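Local structure of Lys-gingipain catalytic subunit (Porphyromonas gingivalis, 6I9A) at residues N56-N68 / Y104-M116. The protein is the catalytic part of a secreted cysteine endopeptidase that cleaves proteins after lysine and may act as a virulence factor in periodontal disease. Numbering follows the deposited sequence.
Sequences NASIKAFIHKKYN and YYSAVDGDYFPEM. With CA (calcium ion), chain G.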
ATOM      1  N   ASN A  56      10.342  20.707   7.382  1.00 13.76           N
ATOM      2  CA  ASN A  56       9.675  19.630   8.099  1.00 13.73           C
ATOM      3  C   ASN A  56       8.623  20.211   9.065  1.00 13.41           C
ATOM      4  O   ASN A  56       7.485  19.698   9.123  1.00 13.47           O
ATOM      5  CB  ASN A  56      10.688  18.829   8.889  1.00 14.02           C
ATOM      6  CG  ASN A  56      10.018  17.709   9.634  1.00 13.35           C
ATOM      7  OD1 ASN A  56       9.418  16.821   9.030  1.00 14.71           O
ATOM      8  ND2 ASN A  56      10.155  17.680  10.944  1.00 14.02           N
ATOM      9  N   ALA A  57       9.011  21.269   9.833  1.00 14.14           N
ATOM     10  CA  ALA A  57       8.079  21.822  10.799  1.00 14.79           C
ATOM     11  C   ALA A  57       6.813  22.397  10.150  1.00 14.63           C
ATOM     12  O   ALA A  57       5.713  22.167  10.655  1.00 14.23           O
ATOM     13  CB  ALA A  57       8.760  22.906  11.619  1.00 17.05           C
ATOM     14  N   SER A  58       6.955  23.141   9.030  1.00 14.27           N
ATOM     15  CA  SER A  58       5.786  23.767   8.425  1.00 13.88           C
ATOM     16  C   SER A  58       4.905  22.686   7.776  1.00 12.81           C
ATOM     17  O   SER A  58       3.686  22.753   7.880  1.00 13.31           O
ATOM     18  CB  SER A  58       6.225  24.832   7.414  1.00 14.44           C
ATOM     19  OG  SER A  58       6.793  24.291   6.223  1.00 15.90           O
ATOM     20  N   ILE A  59       5.532  21.725   7.090  1.00 12.80           N
ATOM     21  CA  ILE A  59       4.755  20.697   6.407  1.00 12.68           C
ATOM     22  C   ILE A  59       3.998  19.852   7.433  1.00 11.42           C
ATOM     23  O   ILE A  59       2.812  19.556   7.245  1.00 12.07           O
ATOM     24  CB  ILE A  59       5.701  19.834   5.518  1.00 12.71           C
ATOM     25  CG1 ILE A  59       6.227  20.669   4.334  1.00 13.64           C
ATOM     26  CG2 ILE A  59       4.976  18.530   5.055  1.00 12.40           C
ATOM     27  CD1 ILE A  59       7.429  20.049   3.675  1.00 14.60           C
ATOM     28  N   LYS A  60       4.674  19.483   8.529  1.00 12.23           N
ATOM     29  CA  LYS A  60       4.015  18.708   9.570  1.00 11.96           C
ATOM     30  C   LYS A  60       2.845  19.511  10.195  1.00 11.69           C
ATOM     31  O   LYS A  60       1.740  18.971  10.408  1.00 12.02           O
ATOM     32  CB  LYS A  60       5.047  18.294  10.629  1.00 12.63           C
ATOM     33  CG  LYS A  60       4.466  17.453  11.769  1.00 14.73           C
ATOM     34  CD  LYS A  60       5.631  16.783  12.615  1.00 18.79           C
ATOM     35  CE  LYS A  60       6.542  17.728  13.296  1.00 22.63           C
ATOM     36  NZ  LYS A  60       7.422  16.936  14.195  1.00 17.67           N
ATOM     37  N   ALA A  61       3.078  20.817  10.507  1.00 12.23           N
ATOM     38  CA  ALA A  61       2.005  21.586  11.124  1.00 13.08           C
ATOM     39  C   ALA A  61       0.803  21.681  10.169  1.00 12.65           C
ATOM     40  O   ALA A  61      -0.338  21.602  10.626  1.00 12.92           O
ATOM     41  CB  ALA A  61       2.504  22.977  11.496  1.00 14.68           C
ATOM     42  N   PHE A  62       1.062  21.848   8.867  1.00 12.15           N
ATOM     43  CA  PHE A  62       0.016  21.910   7.845  1.00 11.92           C
ATOM     44  C   PHE A  62      -0.804  20.623   7.841  1.00 11.60           C
ATOM     45  O   PHE A  62      -2.033  20.643   7.854  1.00 12.59           O
ATOM     46  CB  PHE A  62       0.663  22.170   6.484  1.00 12.67           C
ATOM     47  CG  PHE A  62      -0.350  22.119   5.352  1.00 13.49           C
ATOM     48  CD1 PHE A  62      -1.235  23.170   5.140  1.00 15.65           C
ATOM     49  CD2 PHE A  62      -0.502  20.962   4.576  1.00 13.96           C
ATOM     50  CE1 PHE A  62      -2.169  23.117   4.093  1.00 17.67           C
ATOM     51  CE2 PHE A  62      -1.468  20.892   3.577  1.00 15.18           C
ATOM     52  CZ  PHE A  62      -2.285  21.971   3.338  1.00 17.28           C
ATOM     53  N   ILE A  63      -0.097  19.482   7.817  1.00 11.73           N
ATOM     54  CA  ILE A  63      -0.797  18.199   7.749  1.00 11.52           C
ATOM     55  C   ILE A  63      -1.627  17.954   8.994  1.00 11.05           C
ATOM     56  O   ILE A  63      -2.778  17.493   8.930  1.00 11.23           O
ATOM     57  CB  ILE A  63       0.229  17.078   7.529  1.00 11.35           C
ATOM     58  CG1 ILE A  63       0.848  17.200   6.093  1.00 12.07           C
ATOM     59  CG2 ILE A  63      -0.418  15.705   7.767  1.00 12.05           C
ATOM     60  CD1 ILE A  63       2.105  16.319   5.944  1.00 11.65           C
ATOM     61  N   HIS A  64      -1.020  18.246  10.179  1.00 11.90           N
ATOM     62  CA  HIS A  64      -1.737  18.011  11.432  1.00 12.10           C
ATOM     63  C   HIS A  64      -3.025  18.844  11.499  1.00 12.37           C
ATOM     64  O   HIS A  64      -4.059  18.371  11.949  1.00 12.80           O
ATOM     65  CB  HIS A  64      -0.835  18.285  12.626  1.00 12.39           C
ATOM     66  CG  HIS A  64       0.234  17.263  12.832  1.00 12.58           C
ATOM     67  ND1 HIS A  64       0.917  17.207  14.028  1.00 13.85           N
ATOM     68  CD2 HIS A  64       0.658  16.248  12.034  1.00 13.39           C
ATOM     69  CE1 HIS A  64       1.787  16.200  13.924  1.00 13.51           C
ATOM     70  NE2 HIS A  64       1.680  15.605  12.730  1.00 13.83           N
ATOM     71  N   LYS A  65      -2.931  20.117  11.036  1.00 12.56           N
ATOM     72  CA  LYS A  65      -4.107  20.984  11.062  1.00 13.49           C
ATOM     73  C   LYS A  65      -5.161  20.459  10.080  1.00 13.25           C
ATOM     74  O   LYS A  65      -6.343  20.425  10.412  1.00 14.02           O
ATOM     75  CB  LYS A  65      -3.692  22.417  10.762  1.00 14.87           C
ATOM     76  CG  LYS A  65      -4.863  23.387  10.725  1.00 17.17           C
ATOM     77  CD  LYS A  65      -4.394  24.822  10.455  1.00 20.75           C
ATOM     78  CE  LYS A  65      -5.402  25.872  10.907  1.00 26.17           C
ATOM     79  NZ  LYS A  65      -6.770  25.639  10.386  1.00 27.29           N
ATOM     80  N   LYS A  66      -4.739  20.004   8.895  1.00 12.15           N
ATOM     81  CA  LYS A  66      -5.696  19.422   7.966  1.00 12.92           C
ATOM     82  C   LYS A  66      -6.397  18.209   8.567  1.00 12.61           C
ATOM     83  O   LYS A  66      -7.596  18.041   8.395  1.00 14.63           O
ATOM     84  CB  LYS A  66      -5.018  18.983   6.669  1.00 13.59           C
ATOM     85  CG  LYS A  66      -4.735  20.097   5.693  1.00 14.46           C
ATOM     86  CD  LYS A  66      -6.063  20.574   5.072  1.00 17.20           C
ATOM     87  CE  LYS A  66      -5.896  21.697   4.085  1.00 21.97           C
ATOM     88  NZ  LYS A  66      -7.182  21.858   3.328  1.00 22.53           N
ATOM     89  N   TYR A  67      -5.636  17.317   9.253  1.00 12.12           N
ATOM     90  CA  TYR A  67      -6.281  16.161   9.855  1.00 12.49           C
ATOM     91  C   TYR A  67      -7.275  16.623  10.934  1.00 13.21           C
ATOM     92  O   TYR A  67      -8.408  16.135  10.972  1.00 14.09           O
ATOM     93  CB  TYR A  67      -5.199  15.243  10.474  1.00 13.03           C
ATOM     94  CG  TYR A  67      -5.882  14.091  11.149  1.00 13.12           C
ATOM     95  CD1 TYR A  67      -6.174  14.134  12.506  1.00 13.25           C
ATOM     96  CD2 TYR A  67      -6.335  12.980  10.412  1.00 12.53           C
ATOM     97  CE1 TYR A  67      -6.948  13.153  13.111  1.00 14.52           C
ATOM     98  CE2 TYR A  67      -7.122  11.993  11.006  1.00 13.72           C
ATOM     99  CZ  TYR A  67      -7.409  12.074  12.361  1.00 13.88           C
ATOM    100  OH  TYR A  67      -8.155  11.092  12.978  1.00 14.53           O
ATOM    101  N   ASN A  68      -6.819  17.474  11.866  1.00 13.22           N
ATOM    102  CA  ASN A  68      -7.694  17.878  12.966  1.00 14.29           C
ATOM    103  C   ASN A  68      -8.933  18.614  12.483  1.00 14.77           C
ATOM    104  O   ASN A  68     -10.021  18.370  12.999  1.00 15.34           O
ATOM    105  CB  ASN A  68      -6.894  18.728  13.933  1.00 14.35           C
ATOM    106  CG  ASN A  68      -5.916  17.899  14.758  1.00 14.26           C
ATOM    107  OD1 ASN A  68      -6.195  16.762  15.134  1.00 17.39           O
ATOM    108  ND2 ASN A  68      -4.777  18.488  15.096  1.00 15.17           N
ATOM    109  N   TYR A 104       5.953  10.971  11.879  1.00 10.23           N
ATOM    110  CA  TYR A 104       5.428  12.141  12.602  1.00 10.61           C
ATOM    111  C   TYR A 104       4.627  13.094  11.708  1.00 11.40           C
ATOM    112  O   TYR A 104       3.931  13.951  12.247  1.00 12.86           O
ATOM    113  CB  TYR A 104       6.560  12.813  13.358  1.00 12.42           C
ATOM    114  CG  TYR A 104       7.036  11.840  14.422  1.00 12.12           C
ATOM    115  CD1 TYR A 104       8.271  11.199  14.305  1.00 11.93           C
ATOM    116  CD2 TYR A 104       6.200  11.470  15.471  1.00 12.82           C
ATOM    117  CE1 TYR A 104       8.678  10.229  15.223  1.00 11.95           C
ATOM    118  CE2 TYR A 104       6.586  10.505  16.391  1.00 12.67           C
ATOM    119  CZ  TYR A 104       7.828   9.889  16.267  1.00 12.09           C
ATOM    120  OH  TYR A 104       8.183   8.887  17.140  1.00 12.44           O
ATOM    121  N   TYR A 105       4.613  12.873  10.405  1.00 10.92           N
ATOM    122  CA  TYR A 105       3.613  13.570   9.584  1.00 11.83           C
ATOM    123  C   TYR A 105       2.221  12.985   9.840  1.00 13.74           C
ATOM    124  O   TYR A 105       1.230  13.719   9.834  1.00 15.53           O
ATOM    125  CB  TYR A 105       3.925  13.422   8.088  1.00 10.92           C
ATOM    126  CG  TYR A 105       5.208  14.127   7.666  1.00 10.42           C
ATOM    127  CD1 TYR A 105       5.420  15.479   7.955  1.00 11.55           C
ATOM    128  CD2 TYR A 105       6.206  13.438   6.977  1.00 10.88           C
ATOM    129  CE1 TYR A 105       6.607  16.117   7.577  1.00 11.72           C
ATOM    130  CE2 TYR A 105       7.396  14.062   6.598  1.00 11.64           C
ATOM    131  CZ  TYR A 105       7.590  15.407   6.895  1.00 12.22           C
ATOM    132  OH  TYR A 105       8.765  16.030   6.548  1.00 12.70           O
ATOM    133  N   SER A 106       2.152  11.661  10.059  1.00 13.80           N
ATOM    134  CA  SER A 106       0.904  10.876  10.223  1.00 16.22           C
ATOM    135  C   SER A 106       0.417  10.811  11.663  1.00 15.44           C
ATOM    136  O   SER A 106      -0.788  10.618  11.875  1.00 17.59           O
ATOM    137  CB  SER A 106       1.103   9.447   9.686  1.00 17.81           C
ATOM    138  OG  SER A 106       1.871   8.574  10.500  1.00 16.02           O
ATOM    139  N   ALA A 107       1.295  10.936  12.628  1.00 13.96           N
ATOM    140  CA  ALA A 107       0.988  10.771  14.043  1.00 14.07           C
ATOM    141  C   ALA A 107       0.640  12.131  14.563  1.00 14.11           C
ATOM    142  O   ALA A 107       1.520  12.945  14.832  1.00 18.86           O
ATOM    143  CB  ALA A 107       2.190  10.147  14.768  1.00 15.34           C
ATOM    144  N   VAL A 108      -0.658  12.385  14.683  1.00 12.95           N
ATOM    145  CA  VAL A 108      -1.131  13.749  14.985  1.00 14.47           C
ATOM    146  C   VAL A 108      -1.351  13.966  16.484  1.00 14.88           C
ATOM    147  O   VAL A 108      -0.908  14.985  17.040  1.00 16.49           O
ATOM    148  CB  VAL A 108      -2.401  14.073  14.187  1.00 13.27           C
ATOM    149  CG1 VAL A 108      -2.885  15.493  14.472  1.00 15.22           C
ATOM    150  CG2 VAL A 108      -2.183  13.878  12.694  1.00 14.92           C
ATOM    151  N   ASP A 109      -2.010  13.015  17.149  1.00 15.87           N
ATOM    152  CA  ASP A 109      -2.217  13.117  18.587  1.00 15.88           C
ATOM    153  C   ASP A 109      -0.959  12.556  19.284  1.00 16.76           C
ATOM    154  O   ASP A 109       0.091  12.359  18.638  1.00 16.30           O
ATOM    155  CB  ASP A 109      -3.549  12.512  19.046  1.00 16.50           C
ATOM    156  CG  ASP A 109      -3.826  11.084  18.650  1.00 18.10           C
ATOM    157  OD1 ASP A 109      -2.883  10.326  18.495  1.00 18.05           O
ATOM    158  OD2 ASP A 109      -5.000  10.745  18.505  1.00 21.49           O
ATOM    159  N   GLY A 110      -0.995  12.413  20.613  1.00 18.25           N
ATOM    160  CA  GLY A 110       0.224  12.159  21.360  1.00 19.21           C
ATOM    161  C   GLY A 110       0.931  10.827  21.248  1.00 17.51           C
ATOM    162  O   GLY A 110       2.064  10.701  21.714  1.00 20.99           O
ATOM    163  N   ASP A 111       0.228   9.819  20.736  1.00 16.81           N
ATOM    164  CA  ASP A 111       0.833   8.495  20.761  1.00 16.10           C
ATOM    165  C   ASP A 111       1.638   8.237  19.471  1.00 15.40           C
ATOM    166  O   ASP A 111       1.856   9.147  18.651  1.00 16.74           O
ATOM    167  CB  ASP A 111      -0.251   7.459  21.040  1.00 17.43           C
ATOM    168  CG  ASP A 111      -1.229   7.244  19.932  1.00 16.18           C
ATOM    169  OD1 ASP A 111      -0.966   7.745  18.771  1.00 14.81           O
ATOM    170  OD2 ASP A 111      -2.246   6.569  20.158  1.00 19.89           O
ATOM    171  N   TYR A 112       2.090   6.983  19.299  1.00 13.42           N
ATOM    172  CA  TYR A 112       2.903   6.693  18.108  1.00 14.15           C
ATOM    173  C   TYR A 112       2.125   5.983  16.992  1.00 13.25           C
ATOM    174  O   TYR A 112       2.710   5.541  15.986  1.00 13.64           O
ATOM    175  CB  TYR A 112       4.195   5.937  18.445  1.00 14.40           C
ATOM    176  CG  TYR A 112       4.005   4.676  19.266  1.00 13.44           C
ATOM    177  CD1 TYR A 112       3.272   3.596  18.768  1.00 12.85           C
ATOM    178  CD2 TYR A 112       4.527   4.574  20.549  1.00 15.31           C
ATOM    179  CE1 TYR A 112       3.077   2.438  19.522  1.00 14.09           C
ATOM    180  CE2 TYR A 112       4.361   3.417  21.299  1.00 16.28           C
ATOM    181  CZ  TYR A 112       3.624   2.352  20.781  1.00 15.39           C
ATOM    182  OH  TYR A 112       3.427   1.196  21.508  1.00 17.37           O
ATOM    183  N   PHE A 113       0.800   5.868  17.156  1.00 11.89           N
ATOM    184  CA  PHE A 113      -0.032   5.289  16.128  1.00 11.37           C
ATOM    185  C   PHE A 113      -0.465   6.340  15.118  1.00 11.26           C
ATOM    186  O   PHE A 113      -1.019   7.381  15.527  1.00 11.94           O
ATOM    187  CB  PHE A 113      -1.278   4.639  16.695  1.00 11.57           C
ATOM    188  CG  PHE A 113      -1.019   3.421  17.535  1.00 10.98           C
ATOM    189  CD1 PHE A 113      -0.881   2.172  16.949  1.00 11.31           C
ATOM    190  CD2 PHE A 113      -0.862   3.532  18.911  1.00 12.42           C
ATOM    191  CE1 PHE A 113      -0.661   1.029  17.740  1.00 11.40           C
ATOM    192  CE2 PHE A 113      -0.638   2.393  19.696  1.00 13.29           C
ATOM    193  CZ  PHE A 113      -0.530   1.148  19.098  1.00 11.84           C
ATOM    194  N   PRO A 114      -0.259   6.118  13.838  1.00 11.40           N
ATOM    195  CA  PRO A 114      -0.721   7.094  12.839  1.00 11.70           C
ATOM    196  C   PRO A 114      -2.213   7.331  12.858  1.00 11.62           C
ATOM    197  O   PRO A 114      -3.005   6.407  13.133  1.00 13.20           O
ATOM    198  CB  PRO A 114      -0.350   6.441  11.492  1.00 11.50           C
ATOM    199  CG  PRO A 114       0.777   5.499  11.846  1.00 11.99           C
ATOM    200  CD  PRO A 114       0.413   4.963  13.210  1.00 11.11           C
ATOM    201  N   GLU A 115      -2.608   8.550  12.467  1.00 11.57           N
ATOM    202  CA  GLU A 115      -4.020   8.916  12.215  1.00 11.49           C
ATOM    203  C   GLU A 115      -4.430   8.666  10.787  1.00 11.72           C
ATOM    204  O   GLU A 115      -5.635   8.655  10.530  1.00 12.66           O
ATOM    205  CB  GLU A 115      -4.228  10.410  12.559  1.00 12.98           C
ATOM    206  CG  GLU A 115      -4.686  10.611  14.012  1.00 13.51           C
ATOM    207  CD  GLU A 115      -3.764   9.973  15.027  1.00 13.52           C
ATOM    208  OE1 GLU A 115      -4.131   8.894  15.545  1.00 15.17           O
ATOM    209  OE2 GLU A 115      -2.669  10.523  15.297  1.00 13.98           O
ATOM    210  N   MET A 116      -3.454   8.532   9.861  1.00 11.74           N
ATOM    211  CA  MET A 116      -3.691   8.381   8.447  1.00 11.07           C
ATOM    212  C   MET A 116      -2.771   7.310   7.893  1.00 10.28           C
ATOM    213  O   MET A 116      -1.618   7.222   8.350  1.00 12.42           O
ATOM    214  CB  MET A 116      -3.394   9.697   7.708  1.00 11.58           C
ATOM    215  CG  MET A 116      -4.376  10.824   8.060  1.00 12.46           C
ATOM    216  SD  MET A 116      -3.774  12.471   7.576  1.00 12.94           S
ATOM    217  CE  MET A 116      -2.552  12.754   8.894  1.00 14.77           C
TER
HETATM  218 CA    CA G 705      -2.145   8.748  16.992  1.00 15.67          CA
HETATM  219  O   HOH W   1      -2.559  17.944  17.007  1.00 27.21           O
HETATM  220  O   HOH W   2      -0.144  10.119  17.097  1.00 13.96           O
HETATM  221  O   HOH W   3      -3.583   7.049  17.856  1.00 18.51           O
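The phenol ring of Tyr105 enters a hollow on helix 56-68 walled by Asn56, Ile59, Lys60 and Ile63, a knob-into-hole fit. Its edge meets the Lys60 backbone, Tyr105 CD1 lying 3.9 Å from Lys60 CA, while Ile59 CG2 and Ile63 CD1 supply methyl walls that a flat, greasy ring fills well. Tyrosine also brings a hydroxyl to the hollow's end: Tyr105 OH is held chiefly by Gly91 N and makes a weak hydrogen bond of 2.7 Å to Asn56 OD1, while Asn56 ND2 bonds Glu92. One turn beyond Lys60, His64 reaches across with CG anti to its own carbonyl carbon (chi1 -72°), and His64 NE2 donates a hydrogen bond to Tyr104 O at 2.8 Å, nearly in the imidazole plane and in the carbonyl plane. The ring is held flat between Lys60 CG on one face and Val108 on the other, where Val108 CA stands 4.0 Å from the His64 centroid in a CH-pi contact.

The helix packs beside strands 14-20 and 79-83 of the four-stranded parallel sheet in the N-terminal part of the C25 catalytic domain, and the loop facing it is a calcium site. Asp109, Asp111, the Phe113 carbonyl and both carboxylate oxygens of Glu115 bind the ion with two waters. Glu115 links this site to the helix: OE2 also accepts from Val108 N and Asp109 N, while its CH2 groups give the Tyr67 ring an apolar surface, Glu115 CB resting over one face 3.7 Å from the centroid.

Branched Val108 is a second bump from the same side as Tyr105, wedging CG2 between His64 and Tyr67 and CG1 against the Asn68 amide. Flexible Met116 bends at its thioether (chi3 -76°), bringing Met116 CE within 3.8 Å of Ile63 CG2 as its CG meets Tyr67 CD2.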